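Local structure of glutathionyl-hydroquinone reductase PcpF (Sphingobium chlorophenolicum, 4FQU) at residues 77-86 with 280-288; 22-30 with 109-119. The protein catalyses the glutathione-dependent reduction of glutathionyl-hydroquinones, including chlorinated ones, to the corresponding hydroquinones during pentachlorophenol breakdown. All blocks are in the same frame, centred on the assembly; numbering follows the deposited sequence.

Contact 1 (77-86 with 280-288); sequences VNAYMGENGW and HAKAHYYGS
The imidazole of H284 is engaged on a face and along its rim: the CH2 corner of W86 lies over one face, while A79 O and M81 CB sit at its edge. The two ring planes are 25° apart but slid, so overlap is slight. W86 carries M81 SD over a face of its own, the sulfur standing 3.9 Å above the indole plane. A second imidazole, H280, receives the methyl of A79 over one face, a CH-pi contact with CB 3.3 Å from the ring centroid. Y80 meets G287 O with its edge.

With CG anti to the backbone N (chi1 155°), H284 turns ND1 to A79 O at 2.8 Å, the acceptor lying in the ring plane. Four residues beyond H284, S288 OG accepts from M81 N at 2.7 Å. A leucine in place of H284 would probably leave A79 O without this donor and the W86 corner without its flat partner.

The thioredoxin-domain loop after strand 73-76 is thus fastened to helix 278-287, probably placing W86, a glutathione-binding residue by similarity, against the C-terminal domain. A281 and Y285 pack on helix 226-245, and V77 pairs its backbone with A49 of strand 45-49.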
loop_
_atom_site.group_PDB
_atom_site.type_symbol
_atom_site.label_atom_id
_atom_site.label_comp_id
_atom_site.label_asym_id
_atom_site.label_seq_id
_atom_site.Cartn_x
_atom_site.Cartn_y
_atom_site.Cartn_z
ATOM N N VAL A 77 -20.297 1.155 -16.685
ATOM C CA VAL A 77 -20.617 1.809 -15.406
ATOM C C VAL A 77 -19.544 2.722 -14.827
ATOM O O VAL A 77 -18.364 2.668 -15.197
ATOM C CB VAL A 77 -20.866 0.775 -14.328
ATOM C CG1 VAL A 77 -21.916 -0.207 -14.778
ATOM C CG2 VAL A 77 -19.602 0.072 -14.016
ATOM N N ASN A 78 -19.974 3.546 -13.881
ATOM C CA ASN A 78 -19.111 4.518 -13.218
ATOM C C ASN A 78 -18.091 3.854 -12.294
ATOM O O ASN A 78 -18.345 2.784 -11.768
ATOM C CB ASN A 78 -19.982 5.494 -12.427
ATOM C CG ASN A 78 -19.214 6.696 -11.924
ATOM O OD1 ASN A 78 -18.347 6.560 -11.051
ATOM N ND2 ASN A 78 -19.540 7.881 -12.442
ATOM N N ALA A 79 -16.935 4.478 -12.099
ATOM C CA ALA A 79 -15.907 3.863 -11.266
ATOM C C ALA A 79 -16.251 3.912 -9.794
ATOM O O ALA A 79 -15.731 3.106 -9.015
ATOM C CB ALA A 79 -14.554 4.479 -11.506
ATOM N N TYR A 80 -17.099 4.864 -9.399
ATOM C CA TYR A 80 -17.451 4.974 -7.999
ATOM C C TYR A 80 -18.622 4.066 -7.703
ATOM O O TYR A 80 -19.725 4.286 -8.230
ATOM C CB TYR A 80 -17.780 6.416 -7.596
ATOM C CG TYR A 80 -18.225 6.543 -6.139
ATOM C CD1 TYR A 80 -17.339 6.284 -5.112
ATOM C CD2 TYR A 80 -19.546 6.870 -5.794
ATOM C CE1 TYR A 80 -17.727 6.356 -3.771
ATOM C CE2 TYR A 80 -19.955 6.952 -4.438
ATOM C CZ TYR A 80 -19.028 6.691 -3.435
ATOM O OH TYR A 80 -19.358 6.756 -2.094
ATOM N N MET A 81 -18.368 3.056 -6.862
ATOM C CA MET A 81 -19.384 2.160 -6.314
ATOM C C MET A 81 -19.752 2.573 -4.870
ATOM O O MET A 81 -19.032 2.260 -3.926
ATOM C CB MET A 81 -18.858 0.728 -6.371
ATOM C CG MET A 81 -19.730 -0.368 -5.795
ATOM S SD MET A 81 -18.875 -1.970 -5.975
ATOM C CE MET A 81 -20.302 -3.010 -5.657
ATOM N N GLY A 82 -20.861 3.304 -4.713
ATOM C CA GLY A 82 -21.339 3.775 -3.415
ATOM C C GLY A 82 -22.661 3.175 -2.915
ATOM O O GLY A 82 -22.900 1.969 -3.037
ATOM N N GLU A 83 -23.519 4.022 -2.349
ATOM C CA GLU A 83 -24.763 3.592 -1.714
ATOM C C GLU A 83 -25.555 2.655 -2.578
ATOM O O GLU A 83 -26.165 1.701 -2.067
ATOM C CB GLU A 83 -25.668 4.776 -1.435
ATOM C CG GLU A 83 -25.253 5.673 -0.310
ATOM C CD GLU A 83 -26.206 6.841 -0.162
ATOM O OE1 GLU A 83 -26.518 7.181 1.010
ATOM O OE2 GLU A 83 -26.638 7.404 -1.216
ATOM N N ASN A 84 -25.577 2.957 -3.878
ATOM C CA ASN A 84 -26.377 2.212 -4.848
ATOM C C ASN A 84 -25.552 1.190 -5.624
ATOM O O ASN A 84 -26.029 0.524 -6.518
ATOM C CB ASN A 84 -27.100 3.160 -5.813
ATOM C CG ASN A 84 -27.943 4.226 -5.092
ATOM O OD1 ASN A 84 -27.437 5.303 -4.792
ATOM N ND2 ASN A 84 -29.234 3.935 -4.841
ATOM N N GLY A 85 -24.297 1.028 -5.279
ATOM C CA GLY A 85 -23.493 0.108 -6.053
ATOM C C GLY A 85 -23.204 0.609 -7.453
ATOM O O GLY A 85 -23.221 1.809 -7.727
ATOM N N TRP A 86 -22.909 -0.311 -8.350
ATOM C CA TRP A 86 -22.523 0.096 -9.681
ATOM C C TRP A 86 -23.652 0.906 -10.283
ATOM O O TRP A 86 -24.794 0.476 -10.252
ATOM C CB TRP A 86 -22.279 -1.126 -10.540
ATOM C CG TRP A 86 -21.108 -2.002 -10.178
ATOM C CD1 TRP A 86 -21.161 -3.307 -9.856
ATOM C CD2 TRP A 86 -19.712 -1.642 -10.175
ATOM N NE1 TRP A 86 -19.891 -3.786 -9.623
ATOM C CE2 TRP A 86 -18.988 -2.780 -9.820
ATOM C CE3 TRP A 86 -19.014 -0.467 -10.421
ATOM C CZ2 TRP A 86 -17.607 -2.787 -9.724
ATOM C CZ3 TRP A 86 -17.610 -0.483 -10.303
ATOM C CH2 TRP A 86 -16.941 -1.628 -9.958
ATOM N N HIS A 280 -9.062 4.680 -14.305
ATOM C CA HIS A 280 -10.364 4.290 -13.823
ATOM C C HIS A 280 -10.315 3.229 -12.746
ATOM O O HIS A 280 -10.899 3.397 -11.696
ATOM C CB HIS A 280 -11.158 3.769 -14.990
ATOM C CG HIS A 280 -12.621 3.577 -14.722
ATOM N ND1 HIS A 280 -13.584 4.465 -15.170
ATOM C CD2 HIS A 280 -13.287 2.566 -14.107
ATOM C CE1 HIS A 280 -14.778 4.008 -14.825
ATOM N NE2 HIS A 280 -14.625 2.861 -14.184
ATOM N N ALA A 281 -9.629 2.125 -12.980
ATOM C CA ALA A 281 -9.542 1.115 -11.924
ATOM C C ALA A 281 -8.987 1.703 -10.621
ATOM O O ALA A 281 -9.619 1.638 -9.562
ATOM C CB ALA A 281 -8.712 -0.062 -12.369
ATOM N N LYS A 282 -7.806 2.297 -10.717
ATOM C CA LYS A 282 -7.178 2.971 -9.587
ATOM C C LYS A 282 -8.264 3.778 -8.827
ATOM O O LYS A 282 -8.461 3.597 -7.628
ATOM C CB LYS A 282 -6.033 3.874 -10.073
ATOM C CG LYS A 282 -4.605 3.576 -9.664
ATOM C CD LYS A 282 -3.842 4.900 -9.471
ATOM C CE LYS A 282 -2.332 4.748 -9.400
ATOM N NZ LYS A 282 -1.596 4.283 -10.663
ATOM N N ALA A 283 -8.999 4.636 -9.531
ATOM C CA ALA A 283 -10.066 5.410 -8.895
ATOM C C ALA A 283 -11.199 4.589 -8.273
ATOM O O ALA A 283 -11.690 4.897 -7.208
ATOM C CB ALA A 283 -10.618 6.305 -9.843
ATOM N N HIS A 284 -11.654 3.557 -8.951
ATOM C CA HIS A 284 -12.709 2.792 -8.362
ATOM C C HIS A 284 -12.229 2.128 -7.118
ATOM O O HIS A 284 -12.966 2.132 -6.152
ATOM C CB HIS A 284 -13.144 1.671 -9.235
ATOM C CG HIS A 284 -13.755 0.554 -8.457
ATOM N ND1 HIS A 284 -15.052 0.597 -7.998
ATOM C CD2 HIS A 284 -13.234 -0.614 -8.014
ATOM C CE1 HIS A 284 -15.327 -0.525 -7.359
ATOM N NE2 HIS A 284 -14.240 -1.275 -7.351
ATOM N N TYR A 285 -11.047 1.498 -7.146
ATOM C CA TYR A 285 -10.557 0.769 -5.952
ATOM C C TYR A 285 -10.231 1.631 -4.734
ATOM O O TYR A 285 -10.626 1.309 -3.623
ATOM C CB TYR A 285 -9.338 -0.100 -6.233
ATOM C CG TYR A 285 -9.647 -1.402 -6.902
ATOM C CD1 TYR A 285 -9.559 -1.531 -8.271
ATOM C CD2 TYR A 285 -10.029 -2.514 -6.172
ATOM C CE1 TYR A 285 -9.853 -2.727 -8.887
ATOM C CE2 TYR A 285 -10.303 -3.711 -6.796
ATOM C CZ TYR A 285 -10.209 -3.800 -8.142
ATOM O OH TYR A 285 -10.446 -4.979 -8.771
ATOM N N TYR A 286 -9.480 2.701 -4.919
ATOM C CA TYR A 286 -9.146 3.543 -3.789
ATOM C C TYR A 286 -10.337 4.368 -3.236
ATOM O O TYR A 286 -10.298 4.893 -2.100
ATOM C CB TYR A 286 -8.008 4.440 -4.172
ATOM C CG TYR A 286 -6.722 3.746 -4.122
ATOM C CD1 TYR A 286 -6.072 3.586 -2.940
ATOM C CD2 TYR A 286 -6.150 3.246 -5.243
ATOM C CE1 TYR A 286 -4.850 2.958 -2.853
ATOM C CE2 TYR A 286 -4.913 2.606 -5.194
ATOM C CZ TYR A 286 -4.258 2.460 -3.976
ATOM O OH TYR A 286 -3.022 1.827 -3.864
ATOM N N GLY A 287 -11.398 4.465 -4.021
ATOM C CA GLY A 287 -12.377 5.490 -3.764
ATOM C C GLY A 287 -13.666 4.872 -3.369
ATOM O O GLY A 287 -14.587 5.595 -2.983
ATOM N N SER A 288 -13.717 3.538 -3.456
ATOM C CA SER A 288 -14.961 2.771 -3.231
ATOM C C SER A 288 -14.913 1.773 -2.065
ATOM O O SER A 288 -15.887 1.067 -1.825
ATOM C CB SER A 288 -15.362 1.985 -4.473
ATOM O OG SER A 288 -16.136 2.769 -5.344
#

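Contact 2 (22-30 with 109-119); sequences RFVRKESQY and YTAADPTYTGR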
loop_
_atom_site.group_PDB
_atom_site.type_symbol
_atom_site.label_atom_id
_atom_site.label_comp_id
_atom_site.label_asym_id
_atom_site.label_seq_id
_atom_site.Cartn_x
_atom_site.Cartn_y
_atom_site.Cartn_z
ATOM N N ARG A 22 -33.844 -15.270 6.536
ATOM C CA ARG A 22 -33.886 -15.392 5.074
ATOM C C ARG A 22 -32.481 -15.547 4.499
ATOM O O ARG A 22 -31.644 -14.649 4.663
ATOM C CB ARG A 22 -34.558 -14.143 4.463
ATOM C CG ARG A 22 -35.108 -14.279 3.013
ATOM C CD ARG A 22 -36.006 -13.055 2.634
ATOM N NE ARG A 22 -36.414 -12.949 1.227
ATOM C CZ ARG A 22 -35.965 -13.728 0.242
ATOM N NH1 ARG A 22 -35.077 -14.704 0.465
ATOM N NH2 ARG A 22 -36.412 -13.529 -0.990
ATOM N N PHE A 23 -32.244 -16.676 3.824
ATOM C CA PHE A 23 -30.984 -16.953 3.109
ATOM C C PHE A 23 -30.946 -16.274 1.743
ATOM O O PHE A 23 -31.932 -16.347 0.992
ATOM C CB PHE A 23 -30.846 -18.469 2.896
ATOM C CG PHE A 23 -29.497 -18.923 2.337
ATOM C CD1 PHE A 23 -28.376 -19.025 3.158
ATOM C CD2 PHE A 23 -29.372 -19.310 1.018
ATOM C CE1 PHE A 23 -27.170 -19.457 2.671
ATOM C CE2 PHE A 23 -28.161 -19.728 0.547
ATOM C CZ PHE A 23 -27.061 -19.807 1.388
ATOM N N VAL A 24 -29.805 -15.646 1.428
ATOM C CA VAL A 24 -29.553 -14.986 0.130
ATOM C C VAL A 24 -28.416 -15.641 -0.718
ATOM O O VAL A 24 -27.253 -15.706 -0.286
ATOM C CB VAL A 24 -29.244 -13.491 0.330
ATOM C CG1 VAL A 24 -28.616 -12.903 -0.897
ATOM C CG2 VAL A 24 -30.488 -12.743 0.703
ATOM N N ARG A 25 -28.764 -16.114 -1.922
ATOM C CA ARG A 25 -27.820 -16.782 -2.820
ATOM C C ARG A 25 -26.852 -15.737 -3.327
ATOM O O ARG A 25 -27.284 -14.724 -3.863
ATOM C CB ARG A 25 -28.554 -17.478 -3.996
ATOM C CG ARG A 25 -29.347 -18.755 -3.610
ATOM C CD ARG A 25 -29.865 -19.583 -4.795
ATOM N NE ARG A 25 -28.785 -19.918 -5.731
ATOM C CZ ARG A 25 -28.856 -19.839 -7.072
ATOM N NH1 ARG A 25 -29.993 -19.439 -7.668
ATOM N NH2 ARG A 25 -27.787 -20.171 -7.830
ATOM N N LYS A 26 -25.551 -15.963 -3.180
ATOM C CA LYS A 26 -24.569 -14.936 -3.547
ATOM C C LYS A 26 -23.837 -15.221 -4.867
ATOM O O LYS A 26 -23.107 -14.398 -5.403
ATOM C CB LYS A 26 -23.554 -14.761 -2.413
ATOM C CG LYS A 26 -24.164 -14.626 -1.017
ATOM C CD LYS A 26 -24.456 -13.185 -0.637
ATOM C CE LYS A 26 -24.469 -13.025 0.869
ATOM N NZ LYS A 26 -24.449 -11.587 1.284
ATOM N N GLU A 27 -24.024 -16.413 -5.384
ATOM C CA GLU A 27 -23.380 -16.812 -6.621
ATOM C C GLU A 27 -23.988 -16.109 -7.840
ATOM O O GLU A 27 -24.985 -15.388 -7.736
ATOM C CB GLU A 27 -23.476 -18.341 -6.783
ATOM C CG GLU A 27 -24.889 -18.899 -6.710
ATOM C CD GLU A 27 -25.347 -19.300 -5.297
ATOM O OE1 GLU A 27 -26.305 -20.103 -5.229
ATOM O OE2 GLU A 27 -24.784 -18.832 -4.268
ATOM N N SER A 28 -23.401 -16.338 -9.008
ATOM C CA SER A 28 -24.001 -15.857 -10.240
ATOM C C SER A 28 -25.253 -16.683 -10.545
ATOM O O SER A 28 -25.166 -17.885 -10.788
ATOM C CB SER A 28 -22.987 -15.980 -11.363
ATOM O OG SER A 28 -21.703 -15.684 -10.873
ATOM N N GLN A 29 -26.424 -16.068 -10.523
ATOM C CA GLN A 29 -27.619 -16.881 -10.699
ATOM C C GLN A 29 -28.125 -17.076 -12.130
ATOM O O GLN A 29 -29.243 -17.539 -12.307
ATOM C CB GLN A 29 -28.770 -16.313 -9.883
ATOM C CG GLN A 29 -28.502 -16.130 -8.418
ATOM C CD GLN A 29 -29.667 -15.444 -7.743
ATOM O OE1 GLN A 29 -29.465 -14.509 -6.948
ATOM N NE2 GLN A 29 -30.903 -15.883 -8.069
ATOM N N TYR A 30 -27.355 -16.708 -13.147
ATOM C CA TYR A 30 -27.861 -16.751 -14.515
ATOM C C TYR A 30 -26.849 -17.475 -15.359
ATOM O O TYR A 30 -25.902 -16.855 -15.832
ATOM C CB TYR A 30 -28.024 -15.341 -15.049
ATOM C CG TYR A 30 -29.179 -14.626 -14.423
ATOM C CD1 TYR A 30 -30.472 -15.000 -14.700
ATOM C CD2 TYR A 30 -28.986 -13.575 -13.544
ATOM C CE1 TYR A 30 -31.542 -14.348 -14.121
ATOM C CE2 TYR A 30 -30.068 -12.915 -12.933
ATOM C CZ TYR A 30 -31.349 -13.309 -13.231
ATOM O OH TYR A 30 -32.452 -12.679 -12.660
ATOM N N TYR A 109 -31.034 -5.772 -13.254
ATOM C CA TYR A 109 -31.532 -7.041 -12.711
ATOM C C TYR A 109 -33.023 -7.030 -12.510
ATOM O O TYR A 109 -33.706 -8.031 -12.758
ATOM C CB TYR A 109 -30.846 -7.412 -11.405
ATOM C CG TYR A 109 -29.431 -7.927 -11.612
ATOM C CD1 TYR A 109 -28.351 -7.058 -11.832
ATOM C CD2 TYR A 109 -29.176 -9.266 -11.589
ATOM C CE1 TYR A 109 -27.069 -7.527 -12.007
ATOM C CE2 TYR A 109 -27.902 -9.749 -11.777
ATOM C CZ TYR A 109 -26.853 -8.892 -11.980
ATOM O OH TYR A 109 -25.616 -9.460 -12.164
ATOM N N THR A 110 -33.515 -5.873 -12.105
ATOM C CA THR A 110 -34.889 -5.710 -11.635
ATOM C C THR A 110 -35.864 -5.462 -12.772
ATOM O O THR A 110 -37.074 -5.689 -12.677
ATOM C CB THR A 110 -34.956 -4.550 -10.653
ATOM O OG1 THR A 110 -35.693 -4.985 -9.527
ATOM C CG2 THR A 110 -35.595 -3.268 -11.281
ATOM N N ALA A 111 -35.310 -4.995 -13.874
ATOM C CA ALA A 111 -36.126 -4.709 -15.039
ATOM C C ALA A 111 -36.648 -6.007 -15.567
ATOM O O ALA A 111 -37.731 -6.068 -16.089
ATOM C CB ALA A 111 -35.301 -4.004 -16.099
ATOM N N ALA A 112 -35.837 -7.037 -15.388
ATOM C CA ALA A 112 -36.109 -8.395 -15.838
ATOM C C ALA A 112 -36.975 -9.220 -14.871
ATOM O O ALA A 112 -37.839 -9.937 -15.295
ATOM C CB ALA A 112 -34.777 -9.104 -16.064
ATOM N N ASP A 113 -36.719 -9.076 -13.571
ATOM C CA ASP A 113 -37.282 -9.895 -12.488
ATOM C C ASP A 113 -37.467 -9.022 -11.233
ATOM O O ASP A 113 -36.517 -8.761 -10.491
ATOM C CB ASP A 113 -36.301 -11.004 -12.191
ATOM C CG ASP A 113 -36.708 -11.881 -11.021
ATOM O OD1 ASP A 113 -37.673 -11.516 -10.280
ATOM O OD2 ASP A 113 -36.014 -12.939 -10.858
ATOM N N PRO A 114 -38.696 -8.555 -11.004
ATOM C CA PRO A 114 -38.947 -7.440 -10.103
ATOM C C PRO A 114 -38.726 -7.729 -8.641
ATOM O O PRO A 114 -38.599 -6.778 -7.843
ATOM C CB PRO A 114 -40.407 -7.146 -10.367
ATOM C CG PRO A 114 -40.565 -7.467 -11.758
ATOM C CD PRO A 114 -39.878 -8.795 -11.834
ATOM N N THR A 115 -38.645 -9.003 -8.283
ATOM C CA THR A 115 -38.455 -9.341 -6.882
ATOM C C THR A 115 -37.076 -9.918 -6.619
ATOM O O THR A 115 -36.783 -10.322 -5.505
ATOM C CB THR A 115 -39.529 -10.322 -6.427
ATOM O OG1 THR A 115 -39.652 -11.377 -7.400
ATOM C CG2 THR A 115 -40.840 -9.591 -6.305
ATOM N N TYR A 116 -36.241 -9.958 -7.651
ATOM C CA TYR A 116 -34.903 -10.532 -7.577
ATOM C C TYR A 116 -34.192 -10.366 -6.239
ATOM O O TYR A 116 -34.054 -9.268 -5.726
ATOM C CB TYR A 116 -34.028 -9.954 -8.681
ATOM C CG TYR A 116 -32.595 -10.424 -8.650
ATOM C CD1 TYR A 116 -32.202 -11.611 -9.279
ATOM C CD2 TYR A 116 -31.621 -9.692 -8.015
ATOM C CE1 TYR A 116 -30.868 -12.057 -9.263
ATOM C CE2 TYR A 116 -30.288 -10.138 -8.009
ATOM C CZ TYR A 116 -29.926 -11.315 -8.631
ATOM O OH TYR A 116 -28.613 -11.716 -8.610
ATOM N N THR A 117 -33.721 -11.473 -5.683
ATOM C CA THR A 117 -32.870 -11.414 -4.506
ATOM C C THR A 117 -31.500 -11.940 -4.840
ATOM O O THR A 117 -31.367 -13.128 -5.113
ATOM C CB THR A 117 -33.388 -12.325 -3.404
ATOM O OG1 THR A 117 -34.817 -12.196 -3.290
ATOM C CG2 THR A 117 -32.672 -12.000 -2.106
ATOM N N GLY A 118 -30.487 -11.092 -4.807
ATOM C CA GLY A 118 -29.139 -11.602 -4.907
ATOM C C GLY A 118 -28.114 -10.525 -5.044
ATOM O O GLY A 118 -28.407 -9.356 -4.788
ATOM N N ARG A 119 -26.899 -10.867 -5.448
ATOM C CA ARG A 119 -25.980 -9.751 -5.645
ATOM C C ARG A 119 -26.227 -9.107 -7.007
ATOM O O ARG A 119 -26.925 -9.664 -7.842
ATOM C CB ARG A 119 -24.536 -10.142 -5.418
ATOM C CG ARG A 119 -24.388 -11.314 -4.496
ATOM C CD ARG A 119 -22.941 -11.671 -4.412
ATOM N NE ARG A 119 -22.216 -10.473 -4.073
ATOM C CZ ARG A 119 -21.029 -10.162 -4.566
ATOM N NH1 ARG A 119 -20.428 -11.002 -5.428
ATOM N NH2 ARG A 119 -20.466 -9.009 -4.175
#
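Y30 brings its ring edge to CD2 of Y109 and its CE2 to CE1 of Y116, joining the N-terminal segment to the thioredoxin-like domain of the glutathione transferase fold. The docking surface is the end of helix 106-112 and the chain that leaves it, which folds at once into a type I turn from D113 to Y116. The closely packed part is formed by three tyrosines: CE2 of Y30 is 3.9 Å from CE1 of Y116, and Y109 CD2 lies over the rim of one face of the Y116 ring. I133 of strand 132-135 touches both Y30 and Y109. The Q29 side chain meets the Y116 ring from the opposite direction, amide and ring planes only 16° apart. Farther along, V24 CG2 meets T117 CG2 at 3.6 Å.

The outer side is different in kind. R22 reaches out on an extended, poorly ordered chain and sets a face of its guanidinium over T117 CG2, whereas T117 OG1 bonds to I5 O. K26 offers CB to CD of R119, 3.7 Å away, and R25 closes a salt bridge with E27 within its own segment. At the buried end Y116, its CG anti to the backbone N (chi1 177°), reaches along its own segment, past T117 and G118, and its OH donates to R119 O at 2.8 Å, in the carbonyl plane.

In the fold
Contacts 1 and 2 interleave along the chain, 22-30 and 77-86 coming before 109-119 and 280-288, and their centres lie 21 Å apart. They do not touch, the nearest atoms being about 6 Å apart, yet both reach the glutathione site inferred by similarity. Contact 1 supplies W86, whose side chain is about 5 Å from that of the probable nucleophile C53 and about 4 Å from that of I122. Contact 2 supplies R119, about 8 Å from W86 between side chains, and the side chain of Y30 is about 7 Å from that of E137. The principle illustrated is that segments distant in sequence flank residues of one inferred site: H284 lies beside W86, and S28 bonds to E137.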